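Local coordinates for TRNA nucleotidyl transferase-related protein (Thermotoga maritima, PDB 3H38) that probably adds the CCA end to tRNA, as a magnesium-dependent class II nucleotidyltransferase of the tRNA nucleotidyltransferase/poly(A) polymerase family, at residues A64-K78 and K81-K93. Numbering follows the deposited sequence.
Sequences ALEFAEYAKRFLPGK and KHDKFMTASLFLK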
ATOM      1  N   ALA A  64     -26.159   3.782  15.937  1.00 49.36           N
ATOM      2  CA  ALA A  64     -25.511   2.563  15.452  1.00 46.81           C
ATOM      3  C   ALA A  64     -25.577   1.403  16.454  1.00 49.08           C
ATOM      4  O   ALA A  64     -25.927   0.272  16.084  1.00 51.59           O
ATOM      5  CB  ALA A  64     -24.057   2.858  15.053  1.00 43.82           C
ATOM      6  N   LEU A  65     -25.284   1.682  17.713  1.00 54.72           N
ATOM      7  CA  LEU A  65     -25.359   0.658  18.750  1.00 54.94           C
ATOM      8  C   LEU A  65     -26.736   0.089  18.983  1.00 53.07           C
ATOM      9  O   LEU A  65     -26.889  -1.097  18.987  1.00 51.81           O
ATOM     10  CB  LEU A  65     -24.777   1.142  20.058  1.00 61.38           C
ATOM     11  CG  LEU A  65     -23.315   1.535  20.042  1.00 70.25           C
ATOM     12  CD1 LEU A  65     -22.606   0.751  21.082  1.00 78.99           C
ATOM     13  CD2 LEU A  65     -22.694   1.308  18.713  1.00 66.09           C
ATOM     14  N   GLU A  66     -27.730   0.928  19.172  1.00 39.46           N
ATOM     15  CA  GLU A  66     -29.070   0.426  19.232  1.00 48.06           C
ATOM     16  C   GLU A  66     -29.288  -0.605  18.177  1.00 52.49           C
ATOM     17  O   GLU A  66     -29.838  -1.639  18.433  1.00 63.73           O
ATOM     18  CB  GLU A  66     -30.076   1.494  18.909  1.00 55.26           C
ATOM     19  CG  GLU A  66     -30.247   2.564  19.881  1.00 70.04           C
ATOM     20  CD  GLU A  66     -31.533   3.258  19.676  1.00 79.98           C
ATOM     21  OE1 GLU A  66     -31.555   4.487  19.659  1.00 86.72           O
ATOM     22  OE2 GLU A  66     -32.538   2.564  19.526  1.00 73.78           O
ATOM     23  N   PHE A  67     -28.921  -0.269  16.959  1.00 40.90           N
ATOM     24  CA  PHE A  67     -29.215  -1.085  15.784  1.00 38.30           C
ATOM     25  C   PHE A  67     -28.409  -2.378  15.817  1.00 38.95           C
ATOM     26  O   PHE A  67     -28.944  -3.457  15.624  1.00 36.85           O
ATOM     27  CB  PHE A  67     -28.905  -0.302  14.506  1.00 39.82           C
ATOM     28  CG  PHE A  67     -29.289  -1.016  13.271  1.00 37.32           C
ATOM     29  CD1 PHE A  67     -30.525  -0.798  12.692  1.00 35.69           C
ATOM     30  CD2 PHE A  67     -28.429  -1.931  12.690  1.00 43.01           C
ATOM     31  CE1 PHE A  67     -30.905  -1.478  11.545  1.00 47.75           C
ATOM     32  CE2 PHE A  67     -28.799  -2.625  11.520  1.00 37.43           C
ATOM     33  CZ  PHE A  67     -30.039  -2.392  10.954  1.00 46.61           C
ATOM     34  N   ALA A  68     -27.106  -2.262  16.041  1.00 46.20           N
ATOM     35  CA  ALA A  68     -26.275  -3.448  16.151  1.00 46.37           C
ATOM     36  C   ALA A  68     -26.822  -4.379  17.240  1.00 54.06           C
ATOM     37  O   ALA A  68     -26.919  -5.581  17.031  1.00 64.54           O
ATOM     38  CB  ALA A  68     -24.828  -3.062  16.421  1.00 36.46           C
ATOM     39  N   GLU A  69     -27.182  -3.834  18.387  1.00 53.88           N
ATOM     40  CA  GLU A  69     -27.732  -4.615  19.469  1.00 60.21           C
ATOM     41  C   GLU A  69     -28.994  -5.345  19.048  1.00 60.22           C
ATOM     42  O   GLU A  69     -29.157  -6.520  19.274  1.00 59.24           O
ATOM     43  CB  GLU A  69     -28.017  -3.711  20.663  1.00 58.86           C
ATOM     44  CG  GLU A  69     -26.873  -3.594  21.653  1.00 69.43           C
ATOM     45  CD  GLU A  69     -26.872  -2.286  22.427  1.00 87.78           C
ATOM     46  OE1 GLU A  69     -27.747  -1.440  22.206  1.00 92.58           O
ATOM     47  OE2 GLU A  69     -25.997  -2.092  23.285  1.00 92.92           O
ATOM     48  N   TYR A  70     -29.893  -4.612  18.435  1.00 56.55           N
ATOM     49  CA  TYR A  70     -31.137  -5.158  17.920  1.00 51.00           C
ATOM     50  C   TYR A  70     -30.880  -6.246  16.896  1.00 54.41           C
ATOM     51  O   TYR A  70     -31.466  -7.327  16.971  1.00 43.85           O
ATOM     52  CB  TYR A  70     -31.967  -4.058  17.269  1.00 44.96           C
ATOM     53  CG  TYR A  70     -33.328  -4.534  16.866  1.00 45.16           C
ATOM     54  CD1 TYR A  70     -34.282  -4.838  17.825  1.00 44.92           C
ATOM     55  CD2 TYR A  70     -33.662  -4.697  15.530  1.00 51.71           C
ATOM     56  CE1 TYR A  70     -35.539  -5.283  17.467  1.00 43.07           C
ATOM     57  CE2 TYR A  70     -34.921  -5.146  15.156  1.00 48.67           C
ATOM     58  CZ  TYR A  70     -35.854  -5.436  16.132  1.00 49.05           C
ATOM     59  OH  TYR A  70     -37.103  -5.884  15.776  1.00 51.76           O
ATOM     60  N   ALA A  71     -30.014  -5.935  15.929  1.00 55.19           N
ATOM     61  CA  ALA A  71     -29.575  -6.900  14.925  1.00 52.29           C
ATOM     62  C   ALA A  71     -29.008  -8.151  15.584  1.00 58.48           C
ATOM     63  O   ALA A  71     -29.263  -9.272  15.136  1.00 52.69           O
ATOM     64  CB  ALA A  71     -28.523  -6.275  14.007  1.00 44.63           C
ATOM     65  N   LYS A  72     -28.229  -7.967  16.641  1.00 62.07           N
ATOM     66  CA  LYS A  72     -27.525  -9.071  17.241  1.00 63.51           C
ATOM     67  C   LYS A  72     -28.428 -10.163  17.711  1.00 64.19           C
ATOM     68  O   LYS A  72     -28.068 -11.299  17.644  1.00 73.54           O
ATOM     69  CB  LYS A  72     -26.648  -8.627  18.397  1.00 65.96           C
ATOM     70  CG  LYS A  72     -25.588  -9.641  18.753  1.00 68.74           C
ATOM     71  CD  LYS A  72     -25.566  -9.965  20.209  1.00 70.09           C
ATOM     72  CE  LYS A  72     -24.523 -11.006  20.495  1.00 73.14           C
ATOM     73  NZ  LYS A  72     -23.478 -10.564  21.448  1.00 70.41           N
ATOM     74  N   ARG A  73     -29.602  -9.833  18.208  1.00 56.98           N
ATOM     75  CA  ARG A  73     -30.462 -10.858  18.736  1.00 58.21           C
ATOM     76  C   ARG A  73     -31.245 -11.629  17.732  1.00 70.47           C
ATOM     77  O   ARG A  73     -32.098 -12.411  18.087  1.00 71.50           O
ATOM     78  CB  ARG A  73     -31.410 -10.319  19.769  1.00 61.92           C
ATOM     79  CG  ARG A  73     -32.057  -9.062  19.480  1.00 61.20           C
ATOM     80  CD  ARG A  73     -33.273  -8.984  20.308  1.00 68.05           C
ATOM     81  NE  ARG A  73     -33.426  -7.683  20.913  1.00 75.73           N
ATOM     82  CZ  ARG A  73     -34.581  -7.050  21.036  1.00 78.41           C
ATOM     83  NH1 ARG A  73     -35.683  -7.608  20.603  1.00 76.86           N
ATOM     84  NH2 ARG A  73     -34.629  -5.862  21.596  1.00 76.50           N
ATOM     85  N   PHE A  74     -30.954 -11.424  16.468  1.00 70.62           N
ATOM     86  CA  PHE A  74     -31.632 -12.172  15.425  1.00 71.69           C
ATOM     87  C   PHE A  74     -30.573 -12.717  14.503  1.00 69.94           C
ATOM     88  O   PHE A  74     -30.825 -13.630  13.714  1.00 72.92           O
ATOM     89  CB  PHE A  74     -32.642 -11.293  14.688  1.00 69.52           C
ATOM     90  CG  PHE A  74     -33.626 -10.632  15.603  1.00 71.44           C
ATOM     91  CD1 PHE A  74     -33.332  -9.418  16.198  1.00 74.18           C
ATOM     92  CD2 PHE A  74     -34.833 -11.235  15.896  1.00 74.52           C
ATOM     93  CE1 PHE A  74     -34.234  -8.812  17.058  1.00 74.42           C
ATOM     94  CE2 PHE A  74     -35.736 -10.632  16.756  1.00 75.33           C
ATOM     95  CZ  PHE A  74     -35.433  -9.419  17.338  1.00 72.65           C
ATOM     96  N   LEU A  75     -29.377 -12.154  14.641  1.00 65.93           N
ATOM     97  CA  LEU A  75     -28.201 -12.596  13.908  1.00 71.37           C
ATOM     98  C   LEU A  75     -27.108 -12.942  14.896  1.00 81.37           C
ATOM     99  O   LEU A  75     -26.282 -12.095  15.229  1.00 87.28           O
ATOM    100  CB  LEU A  75     -27.699 -11.491  12.990  1.00 71.21           C
ATOM    101  CG  LEU A  75     -28.702 -10.926  11.993  1.00 69.82           C
ATOM    102  CD1 LEU A  75     -28.017  -9.878  11.142  1.00 70.36           C
ATOM    103  CD2 LEU A  75     -29.262 -12.043  11.134  1.00 66.07           C
ATOM    104  N   PRO A  76     -27.099 -14.194  15.371  1.00 86.70           N
ATOM    105  CA  PRO A  76     -26.145 -14.631  16.395  1.00 87.34           C
ATOM    106  C   PRO A  76     -24.699 -14.398  15.967  1.00 89.89           C
ATOM    107  O   PRO A  76     -24.208 -15.031  15.027  1.00 89.91           O
ATOM    108  CB  PRO A  76     -26.431 -16.127  16.522  1.00 86.85           C
ATOM    109  CG  PRO A  76     -27.853 -16.281  16.050  1.00 87.91           C
ATOM    110  CD  PRO A  76     -28.004 -15.279  14.951  1.00 86.24           C
ATOM    111  N   GLY A  77     -24.031 -13.483  16.657  1.00 88.25           N
ATOM    112  CA  GLY A  77     -22.643 -13.171  16.370  1.00 85.65           C
ATOM    113  C   GLY A  77     -21.998 -12.373  17.489  1.00 79.18           C
ATOM    114  O   GLY A  77     -22.625 -12.104  18.516  1.00 77.48           O
ATOM    115  N   LYS A  78     -20.758 -11.970  17.279  1.00 72.03           N
ATOM    116  CA  LYS A  78     -20.045 -11.212  18.279  1.00 74.36           C
ATOM    117  C   LYS A  78     -20.031  -9.744  17.978  1.00 72.72           C
ATOM    118  O   LYS A  78     -19.681  -9.319  16.907  1.00 73.50           O
ATOM    119  CB  LYS A  78     -18.632 -11.745  18.430  1.00 79.25           C
ATOM    120  CG  LYS A  78     -17.561 -10.731  18.507  1.00 78.54           C
ATOM    121  CD  LYS A  78     -16.255 -11.409  18.264  1.00 81.94           C
ATOM    122  CE  LYS A  78     -15.113 -10.666  18.901  1.00 80.83           C
ATOM    123  NZ  LYS A  78     -13.889 -10.874  18.126  1.00 76.34           N
ATOM    124  N   LYS A  81     -17.890  -3.018  19.807  1.00 77.94           N
ATOM    125  CA  LYS A  81     -18.065  -1.585  19.624  1.00 81.22           C
ATOM    126  C   LYS A  81     -16.797  -1.088  19.023  1.00 80.48           C
ATOM    127  O   LYS A  81     -15.978  -1.870  18.603  1.00 88.31           O
ATOM    128  CB  LYS A  81     -18.351  -0.818  20.897  1.00 82.97           C
ATOM    129  CG  LYS A  81     -18.986  -1.626  21.967  1.00 90.27           C
ATOM    130  CD  LYS A  81     -20.470  -1.471  21.974  1.00 97.35           C
ATOM    131  CE  LYS A  81     -21.112  -2.749  22.423  1.00 97.24           C
ATOM    132  NZ  LYS A  81     -22.420  -2.496  23.001  1.00 94.15           N
ATOM    133  N   HIS A  82     -16.597   0.205  18.971  1.00 71.01           N
ATOM    134  CA  HIS A  82     -15.398   0.684  18.343  1.00 72.13           C
ATOM    135  C   HIS A  82     -15.110   2.022  18.864  1.00 73.04           C
ATOM    136  O   HIS A  82     -15.873   2.596  19.607  1.00 65.33           O
ATOM    137  CB  HIS A  82     -15.547   0.841  16.825  1.00 70.95           C
ATOM    138  CG  HIS A  82     -15.442  -0.433  16.053  1.00 70.53           C
ATOM    139  ND1 HIS A  82     -14.485  -1.383  16.307  1.00 70.69           N
ATOM    140  CD2 HIS A  82     -16.154  -0.892  15.006  1.00 67.79           C
ATOM    141  CE1 HIS A  82     -14.632  -2.384  15.465  1.00 70.07           C
ATOM    142  NE2 HIS A  82     -15.637  -2.109  14.663  1.00 67.26           N
ATOM    143  N   ASP A  83     -13.957   2.507  18.477  1.00 85.96           N
ATOM    144  CA  ASP A  83     -13.621   3.860  18.735  1.00 92.91           C
ATOM    145  C   ASP A  83     -13.757   4.510  17.372  1.00 90.07           C
ATOM    146  O   ASP A  83     -12.844   4.495  16.573  1.00 89.73           O
ATOM    147  CB  ASP A  83     -12.180   3.937  19.197  1.00 99.56           C
ATOM    148  CG  ASP A  83     -12.000   3.559  20.646  1.00101.74           C
ATOM    149  OD1 ASP A  83     -12.555   4.225  21.526  1.00 99.45           O
ATOM    150  OD2 ASP A  83     -11.271   2.605  20.907  1.00101.98           O
ATOM    151  N   LYS A  84     -14.928   5.066  17.127  1.00 81.19           N
ATOM    152  CA  LYS A  84     -15.286   5.904  15.980  1.00 76.64           C
ATOM    153  C   LYS A  84     -16.606   6.446  16.451  1.00 77.59           C
ATOM    154  O   LYS A  84     -17.342   5.729  17.081  1.00 74.26           O
ATOM    155  CB  LYS A  84     -15.428   5.099  14.726  1.00 78.77           C
ATOM    156  CG  LYS A  84     -15.336   5.917  13.464  1.00 86.76           C
ATOM    157  CD  LYS A  84     -13.931   6.320  13.151  1.00 83.98           C
ATOM    158  CE  LYS A  84     -13.822   6.839  11.767  1.00 80.98           C
ATOM    159  NZ  LYS A  84     -14.407   5.846  10.890  1.00 81.23           N
ATOM    160  N   PHE A  85     -16.948   7.676  16.134  1.00 79.83           N
ATOM    161  CA  PHE A  85     -17.989   8.343  16.861  1.00 90.87           C
ATOM    162  C   PHE A  85     -19.184   7.455  17.143  1.00 84.45           C
ATOM    163  O   PHE A  85     -19.622   7.424  18.273  1.00 91.75           O
ATOM    164  CB  PHE A  85     -18.368   9.662  16.151  1.00100.40           C
ATOM    165  CG  PHE A  85     -19.808  10.058  16.292  1.00102.21           C
ATOM    166  CD1 PHE A  85     -20.316  10.461  17.496  1.00101.42           C
ATOM    167  CD2 PHE A  85     -20.640  10.056  15.196  1.00102.22           C
ATOM    168  CE1 PHE A  85     -21.625  10.831  17.602  1.00105.08           C
ATOM    169  CE2 PHE A  85     -21.951  10.411  15.301  1.00104.35           C
ATOM    170  CZ  PHE A  85     -22.448  10.797  16.495  1.00107.91           C
ATOM    171  N   MET A  86     -19.665   6.698  16.179  1.00 60.42           N
ATOM    172  CA  MET A  86     -20.698   5.685  16.403  1.00 59.30           C
ATOM    173  C   MET A  86     -20.532   4.510  15.447  1.00 51.12           C
ATOM    174  O   MET A  86     -21.131   4.474  14.383  1.00 42.18           O
ATOM    175  CB  MET A  86     -22.083   6.281  16.217  1.00 54.26           C
ATOM    176  CG  MET A  86     -22.463   7.288  17.265  1.00 56.28           C
ATOM    177  SD  MET A  86     -24.158   7.024  17.788  1.00124.39           S
ATOM    178  CE  MET A  86     -24.060   5.302  18.298  1.00 63.15           C
ATOM    179  N   THR A  87     -19.726   3.545  15.843  1.00 46.27           N
ATOM    180  CA  THR A  87     -19.291   2.529  14.923  1.00 53.27           C
ATOM    181  C   THR A  87     -19.287   1.188  15.623  1.00 52.30           C
ATOM    182  O   THR A  87     -18.851   1.053  16.775  1.00 53.86           O
ATOM    183  CB  THR A  87     -17.902   2.876  14.361  1.00 60.68           C
ATOM    184  OG1 THR A  87     -18.046   3.889  13.357  1.00 62.17           O
ATOM    185  CG2 THR A  87     -17.246   1.664  13.743  1.00 66.52           C
ATOM    186  N   ALA A  88     -19.800   0.190  14.926  1.00 38.01           N
ATOM    187  CA  ALA A  88     -19.892  -1.128  15.509  1.00 43.36           C
ATOM    188  C   ALA A  88     -19.654  -2.109  14.397  1.00 52.96           C
ATOM    189  O   ALA A  88     -19.766  -1.756  13.221  1.00 59.96           O
ATOM    190  CB  ALA A  88     -21.266  -1.343  16.125  1.00 37.20           C
ATOM    191  N   SER A  89     -19.312  -3.336  14.773  1.00 57.53           N
ATOM    192  CA  SER A  89     -19.204  -4.428  13.817  1.00 54.71           C
ATOM    193  C   SER A  89     -19.804  -5.697  14.416  1.00 53.72           C
ATOM    194  O   SER A  89     -19.453  -6.079  15.524  1.00 56.98           O
ATOM    195  CB  SER A  89     -17.747  -4.630  13.418  1.00 54.27           C
ATOM    196  OG  SER A  89     -17.241  -3.452  12.817  1.00 54.79           O
ATOM    197  N   LEU A  90     -20.675  -6.354  13.680  1.00 57.98           N
ATOM    198  CA  LEU A  90     -21.206  -7.600  14.156  1.00 58.18           C
ATOM    199  C   LEU A  90     -20.548  -8.691  13.366  1.00 65.86           C
ATOM    200  O   LEU A  90     -20.638  -8.752  12.156  1.00 69.96           O
ATOM    201  CB  LEU A  90     -22.715  -7.662  14.022  1.00 62.89           C
ATOM    202  CG  LEU A  90     -23.529  -8.742  14.716  1.00 64.75           C
ATOM    203  CD1 LEU A  90     -23.064  -9.058  16.073  1.00 66.87           C
ATOM    204  CD2 LEU A  90     -24.932  -8.356  14.792  1.00 60.29           C
ATOM    205  N   PHE A  91     -19.864  -9.552  14.082  1.00 65.01           N
ATOM    206  CA  PHE A  91     -19.189 -10.695  13.490  1.00 66.92           C
ATOM    207  C   PHE A  91     -20.063 -11.927  13.606  1.00 73.00           C
ATOM    208  O   PHE A  91     -20.205 -12.494  14.690  1.00 79.69           O
ATOM    209  CB  PHE A  91     -17.867 -10.952  14.206  1.00 72.85           C
ATOM    210  CG  PHE A  91     -16.880  -9.835  14.070  1.00 68.34           C
ATOM    211  CD1 PHE A  91     -15.968  -9.826  13.029  1.00 66.99           C
ATOM    212  CD2 PHE A  91     -16.865  -8.791  14.984  1.00 65.13           C
ATOM    213  CE1 PHE A  91     -15.050  -8.786  12.898  1.00 66.68           C
ATOM    214  CE2 PHE A  91     -15.955  -7.757  14.860  1.00 62.70           C
ATOM    215  CZ  PHE A  91     -15.046  -7.753  13.810  1.00 61.34           C
ATOM    216  N   LEU A  92     -20.644 -12.345  12.489  1.00 76.35           N
ATOM    217  CA  LEU A  92     -21.531 -13.502  12.479  1.00 86.92           C
ATOM    218  C   LEU A  92     -20.754 -14.810  12.468  1.00101.91           C
ATOM    219  O   LEU A  92     -19.784 -14.961  11.723  1.00108.01           O
ATOM    220  CB  LEU A  92     -22.442 -13.443  11.263  1.00 80.96           C
ATOM    221  CG  LEU A  92     -23.061 -12.061  11.108  1.00 75.81           C
ATOM    222  CD1 LEU A  92     -23.897 -12.021   9.849  1.00 69.59           C
ATOM    223  CD2 LEU A  92     -23.876 -11.715  12.356  1.00 74.13           C
ATOM    224  N   LYS A  93     -21.194 -15.757  13.290  1.00107.35           N
ATOM    225  CA  LYS A  93     -20.544 -17.057  13.382  1.00113.83           C
ATOM    226  C   LYS A  93     -20.439 -17.742  12.017  1.00114.92           C
ATOM    227  O   LYS A  93     -19.470 -18.459  11.744  1.00115.22           O
ATOM    228  CB  LYS A  93     -21.287 -17.945  14.379  1.00118.79           C
ATOM    229  CG  LYS A  93     -21.341 -17.364  15.782  1.00121.85           C
ATOM    230  CD  LYS A  93     -19.939 -17.172  16.349  1.00124.38           C
ATOM    231  CE  LYS A  93     -19.185 -18.496  16.418  1.00126.31           C
ATOM    232  NZ  LYS A  93     -17.936 -18.401  17.226  1.00126.30           N
TER
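L90 projects from strand 87-92 into the last turn of helix 64-72, where the helix packs on the edge β-hairpin of the nucleotidyltransferase head domain. The helix runs nearly parallel to the strand, 12° between directions with axes 8.0 Å apart, then the chain turns back through P76 into strand 77-80, the hairpin's other arm. With CG anti to the backbone N (chi1 -167°), L90 splits its branches: CD2 sits 3.6 Å from K72 CA and near A71 CB, whereas CD1 meets K72 CG and the K78 carbonyl. Cutting the side chain back to an alanine here is likely to open a gap between the helix end and the hairpin, leaving the backbone and CG of K72 without their leucine partner. Further up the helix, A68 CB meets A88 CB at 4.0 Å, and L65 CD2 reaches the same methyl; M86 CE lies against A64 CB at 4.1 Å, and the aliphatic chain of K81 crosses L65 CD1 at about a right angle. Beyond the helix, L75 CB rests on L92 CD2. Among polar groups, K81 NZ makes a long salt bridge to E69 OE2, 3.6 Å away. On the hairpin's other face, H82 NE2 donates to S89 OG, which also bonds D99, a residue that binds magnesium in other structures of this enzyme; the metal is absent from this model. The hairpin itself is pinned by the antiparallel hydrogen-bonded pair K78 and F91: K78 N gives to F91 O at 2.7 Å, and F91 N returns an almost straight bond (175°) to K78 O, which also lies in plane at the F91 ring edge, 3.5 Å from CD2.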